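PDB 1UOC: Poly(A) ribonuclease POP2 from Saccharomyces cerevisiae, which acts as a poly(A)-preferring 3'-exoribonuclease and probable catalytic subunit of the CCR4-NOT complex, the major cytoplasmic mRNA deadenylase, here represented by its RNase D domain. Local coordinates for residues R17-K21 / S22-S26; Q143-D147 / S148-M152; I173-D177 / S178-N182; L200-V203 / Y204-Q208. One frame throughout, in Å; residues are numbered along the deposited sequence.

Contact 1: residues R17-K21 / S22-S26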
loop_
_atom_site.group_PDB
_atom_site.type_symbol
_atom_site.label_atom_id
_atom_site.label_comp_id
_atom_site.label_asym_id
_atom_site.label_seq_id
_atom_site.Cartn_x
_atom_site.Cartn_y
_atom_site.Cartn_z
ATOM N N ARG A 17 -13.628 4.640 -3.315
ATOM C CA ARG A 17 -14.799 3.776 -3.282
ATOM C C ARG A 17 -14.638 2.768 -2.160
ATOM O O ARG A 17 -13.634 2.057 -2.101
ATOM C CB ARG A 17 -14.974 3.011 -4.592
ATOM C CG ARG A 17 -16.014 1.892 -4.491
ATOM C CD ARG A 17 -17.403 2.365 -4.896
ATOM N NE ARG A 17 -17.582 2.318 -6.349
ATOM C CZ ARG A 17 -18.110 3.299 -7.076
ATOM N NH1 ARG A 17 -18.521 4.414 -6.493
ATOM N NH2 ARG A 17 -18.219 3.173 -8.393
ATOM N N ASP A 18 -15.622 2.724 -1.269
ATOM C CA ASP A 18 -15.614 1.787 -0.163
ATOM C C ASP A 18 -16.080 0.446 -0.696
ATOM O O ASP A 18 -17.008 0.379 -1.511
ATOM C CB ASP A 18 -16.558 2.243 0.947
ATOM C CG ASP A 18 -15.839 2.974 2.055
ATOM O OD1 ASP A 18 -15.004 2.349 2.747
ATOM O OD2 ASP A 18 -16.107 4.179 2.235
ATOM N N VAL A 19 -15.419 -0.615 -0.255
ATOM C CA VAL A 19 -15.777 -1.953 -0.685
ATOM C C VAL A 19 -16.110 -2.792 0.545
ATOM O O VAL A 19 -15.398 -2.751 1.554
ATOM C CB VAL A 19 -14.619 -2.625 -1.471
ATOM C CG1 VAL A 19 -15.109 -3.904 -2.138
ATOM C CG2 VAL A 19 -14.065 -1.663 -2.522
ATOM N N TRP A 20 -17.220 -3.522 0.451
ATOM C CA TRP A 20 -17.694 -4.406 1.504
ATOM C C TRP A 20 -17.972 -5.721 0.800
ATOM O O TRP A 20 -17.637 -5.860 -0.369
ATOM C CB TRP A 20 -18.973 -3.850 2.156
ATOM C CG TRP A 20 -18.775 -2.476 2.715
ATOM C CD1 TRP A 20 -18.899 -1.294 2.041
ATOM C CD2 TRP A 20 -18.303 -2.140 4.026
ATOM N NE1 TRP A 20 -18.530 -0.247 2.845
ATOM C CE2 TRP A 20 -18.158 -0.735 4.068
ATOM C CE3 TRP A 20 -17.985 -2.886 5.161
ATOM C CZ2 TRP A 20 -17.710 -0.060 5.203
ATOM C CZ3 TRP A 20 -17.538 -2.219 6.297
ATOM C CH2 TRP A 20 -17.403 -0.816 6.307
ATOM N N LYS A 21 -18.565 -6.683 1.496
ATOM C CA LYS A 21 -18.851 -7.977 0.888
ATOM C C LYS A 21 -19.808 -7.843 -0.302
ATOM O O LYS A 21 -19.700 -8.582 -1.281
ATOM C CB LYS A 21 -19.445 -8.932 1.934
ATOM C CG LYS A 21 -19.626 -10.373 1.453
ATOM C CD LYS A 21 -20.161 -11.277 2.576
ATOM C CE LYS A 21 -20.427 -12.712 2.081
ATOM N NZ LYS A 21 -19.179 -13.448 1.689
ATOM N N SER A 22 -20.729 -6.888 -0.219
ATOM C CA SER A 22 -21.713 -6.671 -1.280
ATOM C C SER A 22 -21.149 -6.274 -2.652
ATOM O O SER A 22 -21.639 -6.753 -3.666
ATOM C CB SER A 22 -22.748 -5.627 -0.841
ATOM O OG SER A 22 -22.132 -4.382 -0.554
ATOM N N ASN A 23 -20.133 -5.412 -2.696
ATOM C CA ASN A 23 -19.575 -4.995 -3.985
ATOM C C ASN A 23 -18.147 -5.467 -4.255
ATOM O O ASN A 23 -17.498 -4.990 -5.181
ATOM C CB ASN A 23 -19.659 -3.473 -4.124
ATOM C CG ASN A 23 -18.909 -2.746 -3.031
ATOM O OD1 ASN A 23 -18.706 -3.288 -1.946
ATOM N ND2 ASN A 23 -18.508 -1.502 -3.306
ATOM N N LEU A 24 -17.674 -6.427 -3.466
ATOM C CA LEU A 24 -16.329 -6.970 -3.627
ATOM C C LEU A 24 -16.013 -7.465 -5.047
ATOM O O LEU A 24 -15.014 -7.061 -5.638
ATOM C CB LEU A 24 -16.102 -8.119 -2.635
ATOM C CG LEU A 24 -14.731 -8.808 -2.678
ATOM C CD1 LEU A 24 -13.618 -7.783 -2.496
ATOM C CD2 LEU A 24 -14.658 -9.857 -1.585
ATOM N N TYR A 25 -16.858 -8.332 -5.596
ATOM C CA TYR A 25 -16.609 -8.874 -6.932
ATOM C C TYR A 25 -16.741 -7.883 -8.076
ATOM O O TYR A 25 -15.913 -7.868 -8.983
ATOM C CB TYR A 25 -17.504 -10.084 -7.182
ATOM C CG TYR A 25 -17.098 -11.263 -6.338
ATOM C CD1 TYR A 25 -17.186 -11.207 -4.949
ATOM C CD2 TYR A 25 -16.561 -12.410 -6.920
ATOM C CE1 TYR A 25 -16.748 -12.254 -4.157
ATOM C CE2 TYR A 25 -16.114 -13.470 -6.138
ATOM C CZ TYR A 25 -16.212 -13.380 -4.755
ATOM O OH TYR A 25 -15.773 -14.413 -3.965
ATOM N N SER A 26 -17.759 -7.036 -8.027
ATOM C CA SER A 26 -17.940 -6.056 -9.083
ATOM C C SER A 26 -16.791 -5.049 -9.107
ATOM O O SER A 26 -16.368 -4.611 -10.178
ATOM C CB SER A 26 -19.283 -5.339 -8.915
ATOM O OG SER A 26 -19.422 -4.817 -7.615
#

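Contact 2: residues Q143-D147 / S148-M152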
loop_
_atom_site.group_PDB
_atom_site.type_symbol
_atom_site.label_atom_id
_atom_site.label_comp_id
_atom_site.label_asym_id
_atom_site.label_seq_id
_atom_site.Cartn_x
_atom_site.Cartn_y
_atom_site.Cartn_z
ATOM N N GLN A 143 -7.948 -14.352 -2.910
ATOM C CA GLN A 143 -8.154 -15.140 -4.116
ATOM C C GLN A 143 -8.418 -14.195 -5.295
ATOM O O GLN A 143 -7.871 -14.378 -6.374
ATOM C CB GLN A 143 -9.327 -16.103 -3.925
ATOM C CG GLN A 143 -9.422 -17.180 -5.000
ATOM C CD GLN A 143 -8.190 -18.079 -5.047
ATOM O OE1 GLN A 143 -7.797 -18.674 -4.034
ATOM N NE2 GLN A 143 -7.578 -18.185 -6.227
ATOM N N LEU A 144 -9.254 -13.181 -5.085
ATOM C CA LEU A 144 -9.544 -12.224 -6.144
ATOM C C LEU A 144 -8.278 -11.442 -6.542
ATOM O O LEU A 144 -8.093 -11.078 -7.714
ATOM C CB LEU A 144 -10.642 -11.265 -5.691
ATOM C CG LEU A 144 -12.060 -11.848 -5.704
ATOM C CD1 LEU A 144 -13.091 -10.825 -5.204
ATOM C CD2 LEU A 144 -12.392 -12.264 -7.119
ATOM N N LEU A 145 -7.405 -11.202 -5.570
ATOM C CA LEU A 145 -6.166 -10.474 -5.817
ATOM C C LEU A 145 -5.214 -11.315 -6.657
ATOM O O LEU A 145 -4.526 -10.800 -7.530
ATOM C CB LEU A 145 -5.487 -10.111 -4.498
ATOM C CG LEU A 145 -4.192 -9.317 -4.652
ATOM C CD1 LEU A 145 -4.475 -8.050 -5.441
ATOM C CD2 LEU A 145 -3.609 -8.970 -3.292
ATOM N N MET A 146 -5.185 -12.613 -6.379
ATOM C CA MET A 146 -4.318 -13.531 -7.110
ATOM C C MET A 146 -4.632 -13.566 -8.593
ATOM O O MET A 146 -3.721 -13.570 -9.427
ATOM C CB MET A 146 -4.443 -14.949 -6.552
ATOM C CG MET A 146 -3.313 -15.356 -5.609
ATOM S SD MET A 146 -1.682 -15.255 -6.398
ATOM C CE MET A 146 -1.917 -16.401 -7.786
ATOM N N ASP A 147 -5.922 -13.574 -8.917
ATOM C CA ASP A 147 -6.367 -13.642 -10.310
ATOM C C ASP A 147 -6.678 -12.291 -10.961
ATOM O O ASP A 147 -7.129 -12.235 -12.106
ATOM C CB ASP A 147 -7.607 -14.544 -10.416
ATOM C CG ASP A 147 -7.405 -15.908 -9.756
ATOM O OD1 ASP A 147 -6.358 -16.554 -10.007
ATOM O OD2 ASP A 147 -8.298 -16.339 -8.988
ATOM N N SER A 148 -6.420 -11.203 -10.249
ATOM C CA SER A 148 -6.721 -9.880 -10.774
ATOM C C SER A 148 -5.809 -9.427 -11.910
ATOM O O SER A 148 -6.171 -8.545 -12.695
ATOM C CB SER A 148 -6.655 -8.849 -9.645
ATOM O OG SER A 148 -5.325 -8.711 -9.177
ATOM N N GLY A 149 -4.626 -10.021 -11.994
ATOM C CA GLY A 149 -3.687 -9.618 -13.018
ATOM C C GLY A 149 -2.657 -8.661 -12.438
ATOM O O GLY A 149 -1.753 -8.229 -13.132
ATOM N N LEU A 150 -2.786 -8.331 -11.158
ATOM C CA LEU A 150 -1.840 -7.424 -10.510
ATOM C C LEU A 150 -0.581 -8.132 -10.010
ATOM O O LEU A 150 0.464 -7.496 -9.831
ATOM C CB LEU A 150 -2.500 -6.702 -9.330
ATOM C CG LEU A 150 -3.603 -5.678 -9.603
ATOM C CD1 LEU A 150 -4.075 -5.046 -8.317
ATOM C CD2 LEU A 150 -3.065 -4.619 -10.498
ATOM N N MET A 151 -0.689 -9.439 -9.774
ATOM C CA MET A 151 0.427 -10.238 -9.264
ATOM C C MET A 151 1.217 -11.001 -10.331
ATOM O O MET A 151 0.697 -11.327 -11.389
ATOM C CB MET A 151 -0.080 -11.250 -8.234
ATOM C CG MET A 151 -1.090 -10.710 -7.229
ATOM S SD MET A 151 -0.526 -9.239 -6.380
ATOM C CE MET A 151 0.802 -9.867 -5.377
ATOM N N MET A 152 2.483 -11.278 -10.026
ATOM C CA MET A 152 3.363 -12.036 -10.914
ATOM C C MET A 152 3.431 -11.511 -12.335
ATOM O O MET A 152 3.480 -12.287 -13.285
ATOM C CB MET A 152 2.916 -13.495 -10.947
ATOM C CG MET A 152 3.015 -14.193 -9.610
ATOM S SD MET A 152 2.379 -15.859 -9.719
ATOM C CE MET A 152 1.247 -15.883 -8.371
HETATM O O HOH W 1 -2.763 -11.489 -10.691
#

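Contact 3: residues I173-D177 / S178-N182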
loop_
_atom_site.group_PDB
_atom_site.type_symbol
_atom_site.label_atom_id
_atom_site.label_comp_id
_atom_site.label_asym_id
_atom_site.label_seq_id
_atom_site.Cartn_x
_atom_site.Cartn_y
_atom_site.Cartn_z
ATOM N N ILE A 173 -1.267 -13.873 3.204
ATOM C CA ILE A 173 -2.610 -14.258 2.786
ATOM C C ILE A 173 -2.590 -14.931 1.419
ATOM O O ILE A 173 -3.294 -15.916 1.192
ATOM C CB ILE A 173 -3.563 -13.042 2.737
ATOM C CG1 ILE A 173 -3.075 -12.017 1.716
ATOM C CG2 ILE A 173 -3.653 -12.407 4.104
ATOM C CD1 ILE A 173 -4.018 -10.837 1.528
ATOM N N LEU A 174 -1.776 -14.404 0.511
ATOM C CA LEU A 174 -1.664 -14.964 -0.835
ATOM C C LEU A 174 -1.145 -16.395 -0.820
ATOM O O LEU A 174 -1.443 -17.177 -1.721
ATOM C CB LEU A 174 -0.736 -14.106 -1.700
ATOM C CG LEU A 174 -1.276 -12.777 -2.224
ATOM C CD1 LEU A 174 -0.143 -11.983 -2.866
ATOM C CD2 LEU A 174 -2.391 -13.042 -3.230
ATOM N N MET A 175 -0.363 -16.734 0.199
ATOM C CA MET A 175 0.200 -18.074 0.306
ATOM C C MET A 175 -0.657 -18.980 1.177
ATOM O O MET A 175 -1.644 -18.532 1.770
ATOM C CB MET A 175 1.632 -18.013 0.857
ATOM C CG MET A 175 2.626 -17.337 -0.085
ATOM S SD MET A 175 4.350 -17.459 0.451
ATOM C CE MET A 175 4.695 -19.149 0.017
ATOM N N ASN A 176 -0.274 -20.255 1.241
ATOM C CA ASN A 176 -0.996 -21.260 2.023
ATOM C C ASN A 176 -0.767 -21.030 3.516
ATOM O O ASN A 176 -0.639 -21.985 4.279
ATOM C CB ASN A 176 -0.512 -22.671 1.652
ATOM C CG ASN A 176 -0.173 -22.811 0.173
ATOM O OD1 ASN A 176 0.839 -22.281 -0.300
ATOM N ND2 ASN A 176 -1.019 -23.525 -0.562
ATOM N N ASP A 177 -0.732 -19.762 3.919
ATOM C CA ASP A 177 -0.482 -19.360 5.302
ATOM C C ASP A 177 0.876 -19.902 5.747
ATOM O O ASP A 177 1.283 -19.746 6.900
ATOM C CB ASP A 177 -1.624 -19.827 6.236
ATOM C CG ASP A 177 -1.375 -21.197 6.888
ATOM O OD1 ASP A 177 -2.222 -21.607 7.714
ATOM O OD2 ASP A 177 -0.363 -21.870 6.596
ATOM N N SER A 178 1.577 -20.529 4.805
ATOM C CA SER A 178 2.895 -21.101 5.047
ATOM C C SER A 178 3.961 -20.020 4.884
ATOM O O SER A 178 4.740 -20.032 3.930
ATOM C CB SER A 178 3.164 -22.247 4.061
ATOM O OG SER A 178 2.224 -23.298 4.214
ATOM N N MET A 179 3.975 -19.080 5.820
ATOM C CA MET A 179 4.928 -17.978 5.809
ATOM C C MET A 179 6.362 -18.474 5.720
ATOM O O MET A 179 6.710 -19.490 6.318
ATOM C CB MET A 179 4.772 -17.148 7.081
ATOM C CG MET A 179 3.930 -15.907 6.910
ATOM S SD MET A 179 4.844 -14.582 6.105
ATOM C CE MET A 179 5.722 -13.908 7.501
ATOM N N PRO A 180 7.213 -17.774 4.951
ATOM C CA PRO A 180 8.613 -18.182 4.825
ATOM C C PRO A 180 9.255 -18.266 6.207
ATOM O O PRO A 180 8.651 -17.851 7.199
ATOM C CB PRO A 180 9.208 -17.085 3.953
ATOM C CG PRO A 180 8.078 -16.800 3.021
ATOM C CD PRO A 180 6.890 -16.731 3.962
ATOM N N ASN A 181 10.479 -18.783 6.270
ATOM C CA ASN A 181 11.155 -18.958 7.552
ATOM C C ASN A 181 12.371 -18.065 7.784
ATOM O O ASN A 181 12.975 -18.092 8.854
ATOM C CB ASN A 181 11.547 -20.431 7.699
ATOM C CG ASN A 181 11.601 -20.875 9.140
ATOM O OD1 ASN A 181 12.474 -20.453 9.897
ATOM N ND2 ASN A 181 10.658 -21.727 9.533
ATOM N N ASN A 182 12.734 -17.273 6.785
ATOM C CA ASN A 182 13.881 -16.384 6.911
ATOM C C ASN A 182 13.803 -15.251 5.897
ATOM O O ASN A 182 13.173 -15.387 4.848
ATOM C CB ASN A 182 15.183 -17.164 6.710
ATOM C CG ASN A 182 15.222 -17.901 5.385
ATOM O OD1 ASN A 182 14.567 -18.928 5.215
ATOM N ND2 ASN A 182 15.985 -17.375 4.436
#

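Contact 4: residues L200-V203 / Y204-Q208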
loop_
_atom_site.group_PDB
_atom_site.type_symbol
_atom_site.label_atom_id
_atom_site.label_comp_id
_atom_site.label_asym_id
_atom_site.label_seq_id
_atom_site.Cartn_x
_atom_site.Cartn_y
_atom_site.Cartn_z
ATOM N N LEU A 200 8.315 3.731 -1.634
ATOM C CA LEU A 200 8.430 5.174 -1.754
ATOM C C LEU A 200 9.155 5.782 -0.557
ATOM O O LEU A 200 9.886 6.757 -0.699
ATOM C CB LEU A 200 7.037 5.796 -1.905
ATOM C CG LEU A 200 6.964 7.317 -2.030
ATOM C CD1 LEU A 200 7.921 7.792 -3.094
ATOM C CD2 LEU A 200 5.543 7.716 -2.357
ATOM N N ASN A 201 8.947 5.202 0.617
ATOM C CA ASN A 201 9.584 5.680 1.834
ATOM C C ASN A 201 11.106 5.614 1.663
ATOM O O ASN A 201 11.843 6.544 1.997
ATOM C CB ASN A 201 9.129 4.804 3.008
ATOM C CG ASN A 201 9.878 5.106 4.287
ATOM O OD1 ASN A 201 11.067 4.815 4.405
ATOM N ND2 ASN A 201 9.189 5.702 5.251
ATOM N N LEU A 202 11.572 4.502 1.123
ATOM C CA LEU A 202 12.990 4.317 0.893
ATOM C C LEU A 202 13.520 5.266 -0.194
ATOM O O LEU A 202 14.574 5.876 -0.024
ATOM C CB LEU A 202 13.238 2.849 0.543
ATOM C CG LEU A 202 14.653 2.388 0.234
ATOM C CD1 LEU A 202 14.931 2.646 -1.222
ATOM C CD2 LEU A 202 15.661 3.093 1.135
ATOM N N VAL A 203 12.799 5.410 -1.301
ATOM C CA VAL A 203 13.244 6.303 -2.363
ATOM C C VAL A 203 13.392 7.732 -1.826
ATOM O O VAL A 203 14.357 8.435 -2.150
ATOM C CB VAL A 203 12.246 6.327 -3.552
ATOM C CG1 VAL A 203 12.683 7.357 -4.588
ATOM C CG2 VAL A 203 12.162 4.960 -4.201
ATOM N N TYR A 204 12.431 8.148 -1.003
ATOM C CA TYR A 204 12.430 9.478 -0.420
ATOM C C TYR A 204 13.522 9.615 0.637
ATOM O O TYR A 204 14.213 10.631 0.683
ATOM C CB TYR A 204 11.053 9.772 0.189
ATOM C CG TYR A 204 10.882 11.164 0.773
ATOM C CD1 TYR A 204 11.188 12.305 0.028
ATOM C CD2 TYR A 204 10.378 11.338 2.062
ATOM C CE1 TYR A 204 10.996 13.578 0.554
ATOM C CE2 TYR A 204 10.178 12.606 2.597
ATOM C CZ TYR A 204 10.489 13.718 1.841
ATOM O OH TYR A 204 10.294 14.971 2.378
ATOM N N LYS A 205 13.683 8.598 1.481
ATOM C CA LYS A 205 14.706 8.666 2.513
ATOM C C LYS A 205 16.085 8.907 1.924
ATOM O O LYS A 205 16.862 9.679 2.472
ATOM C CB LYS A 205 14.748 7.392 3.375
ATOM C CG LYS A 205 15.884 7.439 4.410
ATOM C CD LYS A 205 15.723 6.451 5.571
ATOM C CE LYS A 205 16.083 5.026 5.187
ATOM N NZ LYS A 205 15.209 4.504 4.093
ATOM N N ILE A 206 16.404 8.260 0.810
ATOM C CA ILE A 206 17.721 8.472 0.248
ATOM C C ILE A 206 17.797 9.782 -0.524
ATOM O O ILE A 206 18.883 10.314 -0.733
ATOM C CB ILE A 206 18.195 7.271 -0.627
ATOM C CG1 ILE A 206 17.794 7.449 -2.081
ATOM C CG2 ILE A 206 17.627 5.973 -0.078
ATOM C CD1 ILE A 206 18.521 6.484 -2.994
ATOM N N ILE A 207 16.656 10.312 -0.953
ATOM C CA ILE A 207 16.670 11.597 -1.651
ATOM C C ILE A 207 16.830 12.633 -0.548
ATOM O O ILE A 207 17.741 13.459 -0.568
ATOM C CB ILE A 207 15.336 11.908 -2.375
ATOM C CG1 ILE A 207 15.210 11.089 -3.659
ATOM C CG2 ILE A 207 15.258 13.400 -2.688
ATOM C CD1 ILE A 207 13.914 11.355 -4.414
ATOM N N GLN A 208 15.920 12.565 0.418
ATOM C CA GLN A 208 15.905 13.467 1.560
ATOM C C GLN A 208 16.937 12.964 2.551
ATOM O O GLN A 208 16.640 12.749 3.727
ATOM C CB GLN A 208 14.509 13.479 2.199
ATOM C CG GLN A 208 13.979 14.870 2.537
ATOM C CD GLN A 208 14.185 15.855 1.403
ATOM O OE1 GLN A 208 15.305 16.299 1.157
ATOM N NE2 GLN A 208 13.108 16.194 0.699
#

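Contact 1: residues R17-K21 / S22-S26
Trp20 N donates to Asn23 OD1 at 2.8 Å along a nearly straight line (178° at the hydrogen), and the donor lies in the plane of the side-chain carbonyl. The other end of the same amide works in the opposite sense: Asn23 ND2 reaches Asp18 O at 3.0 Å, on a lone pair of that carbonyl and within the plane of the amide. With its CG set between the backbone N and the carbonyl carbon (chi1 59°), Asn23 folds back over the turn and lies across Val19, the residue flanked by both bonds. Asn23 N adds a weak, long bond across the turn, 3.4 Å to Trp20 O. Val19 CG1 touches Asn23 OD1 and packs on Leu24 CA at 3.6 Å. Ser26 OG donates to Asn23 O at 3.1 Å, from above the carbonyl plane. A leucine in place of Asn23 would probably leave Trp20 N and Asp18 O without their mates and the turn less firmly tied to the strand. Val19 pairs through its backbone with Gln101 and Asn103 of strand 99-103, while Trp20 meets His131 edge to face. Although Asn23 stands right before helix 24-34, its side chain makes no capping bond; its amide instead acts like a peptide of a further strand, satisfying the end of the outermost strand 17-19.

Contact 2: residues Q143-D147 / S148-M152
The flat peptide carbonyl of Leu145 receives Ser148 OG obliquely: the hydroxyl donates to Leu145 O at 2.8 Å, tilted 29° from the carbonyl plane. Ser148 N adds a weak bond to the same oxygen, so backbone and side chain of one residue both grip it. The hydroxyl also accepts from Leu150 N at 3.2 Å, closing an ST turn. Ser148 OG can serve both partners because it stands between its own backbone N and carbonyl carbon (chi1 67°). A valine in place of Ser148 would be likely to leave Leu150 N without its acceptor and Leu145 O without the hydroxyl's bond, with the weak one from the backbone left. A water makes a second bridge beside this turn, donating to Met146 O at 2.6 Å and accepting from Gly149 N and Met151 N. Gly149 has positive phi (99°), a conformation in which a CB would jam against the preceding carbonyl.

Apolar groups close over the polar turn. Leu145 CD1 lies 4.2 Å from Leu150 CD1, and Leu145 CG is 4.1 Å from Met151 SD; both pairs of side chains cross at about a right angle. Met151 is bent at chi2 and chi3, which curls its sulfur back toward the helix. Farther out, the methyls of Met146 and Met152 meet. Leu170 and Leu174 of helix 165-174 bound this apolar side, and a xenon atom is bound about 5 Å from the Met151 side chain. The chain thus leaves helix 138-146 through an ST turn that begins at Ser148, with Gly149 as its middle residue, before strand 157-160 of the nuclease sheet.

Contact 3: residues I173-D177 / S178-N182
Ser178 and Asn176 supply the side-chain hydrogen bond of this turn: Ser178 OG donates to Asn176 O at 3.2 Å. The hydroxyl approaches from well above the carbonyl plane, 64° out of it, and thus misses the lone pairs. It stands beside its own backbone N and anti to the carbonyl carbon (chi1 -61°), which turns it back toward the preceding residues and also brings it to 3.8 Å from Asn176 CB.

The backbone bond is of a different type. Met179 N donates to Asp177 O at 3.0 Å, but the angle at the hydrogen is only 140°, so the bond is weak. It closes an inverse gamma turn with Ser178 at its centre. The backbone just before this turn is crowded in the model, and its detailed geometry is doubtful.

Van der Waals contact comes from Met175, whose side chain, straight at chi2 and bent at chi3, reaches over to Ser178 and Pro180. Its methyl, Met175 CE, passes 4.0 Å from the carbonyl oxygen Ser178 O. The apolar pair is Met175 SD with Pro180 CD, 4.4 Å apart. These are loose approaches, in keeping with a contact at the protein surface where Asn176, Asp177 and Ser178 are all exposed.

The segment joins the end of helix 165-174 to the start of helix 183-193. Met175 and Pro180 both rest on Trp189 of the latter helix. Met179 CB points away from residues 173-177, and its side chain packs on Ile171 of the helix just left and on Met69 of helix 61-73, while Asn181 O takes a hydrogen bond from Arg70, tying the connection to that third helix.

Contact 4: residues L200-V203 / Y204-Q208
Val203, buried, lies side by side with Ile207 one helical turn on, the two pointing the same way with Val203 CG1 and Ile207 CD1 4.2 Å apart. Regular backbone bonds make this the firmly held part: Tyr204 N to Leu200 O at 2.9 Å, Lys205 N to Asn201 O at 2.8 Å and Ile206 N to Leu202 O at 3.1 Å. The next, Ile207 N to Val203 O, is weak as the helix nears its end. Gln208 there lays its CB over one face of the buried Tyr204 ring, offset toward the rim.

The partly exposed side, with Leu202 and Lys205, is held by side-chain packing instead. Lys205 leaves the backbone extended, then bends at chi3 (77°) and chi4, so that its ammonium curls back over Leu202. Lys205 NZ comes close to Leu202 CD2, at 3.3 Å, but meets a methyl there rather than a polar mate. The same methyl, Leu202 CD2, lies 3.7 Å from Ile206 CG2.

Leu200 and Ile207 pack on Leu261 of helix 247-264. Helix 200-207 directly follows edge strand 197-199, a strand-to-helix passage within the mixed sheet and flanking helices of the RNase H-like DEDD nuclease fold.

How the contacts relate
The four contacts follow one another along the chain without overlap, and each is local. Contacts 1, 2 and 3 form a continuous group: Leu24 and Tyr25 of contact 1 pack on Leu144 of contact 2, whose Leu145, Met146 and Met151 pack on Leu174 of contact 3. Contact 2 is thus the middle piece, its centre about 16 Å from each of the other two. Contact 4 stands apart, its centre about 33 Å from that of contact 1 and about 28 Å from the other two. Contacts 1 and 4 adjoin the outermost strands, 17-19 and 197-199, so the set spans the nuclease sheet and the helices around it.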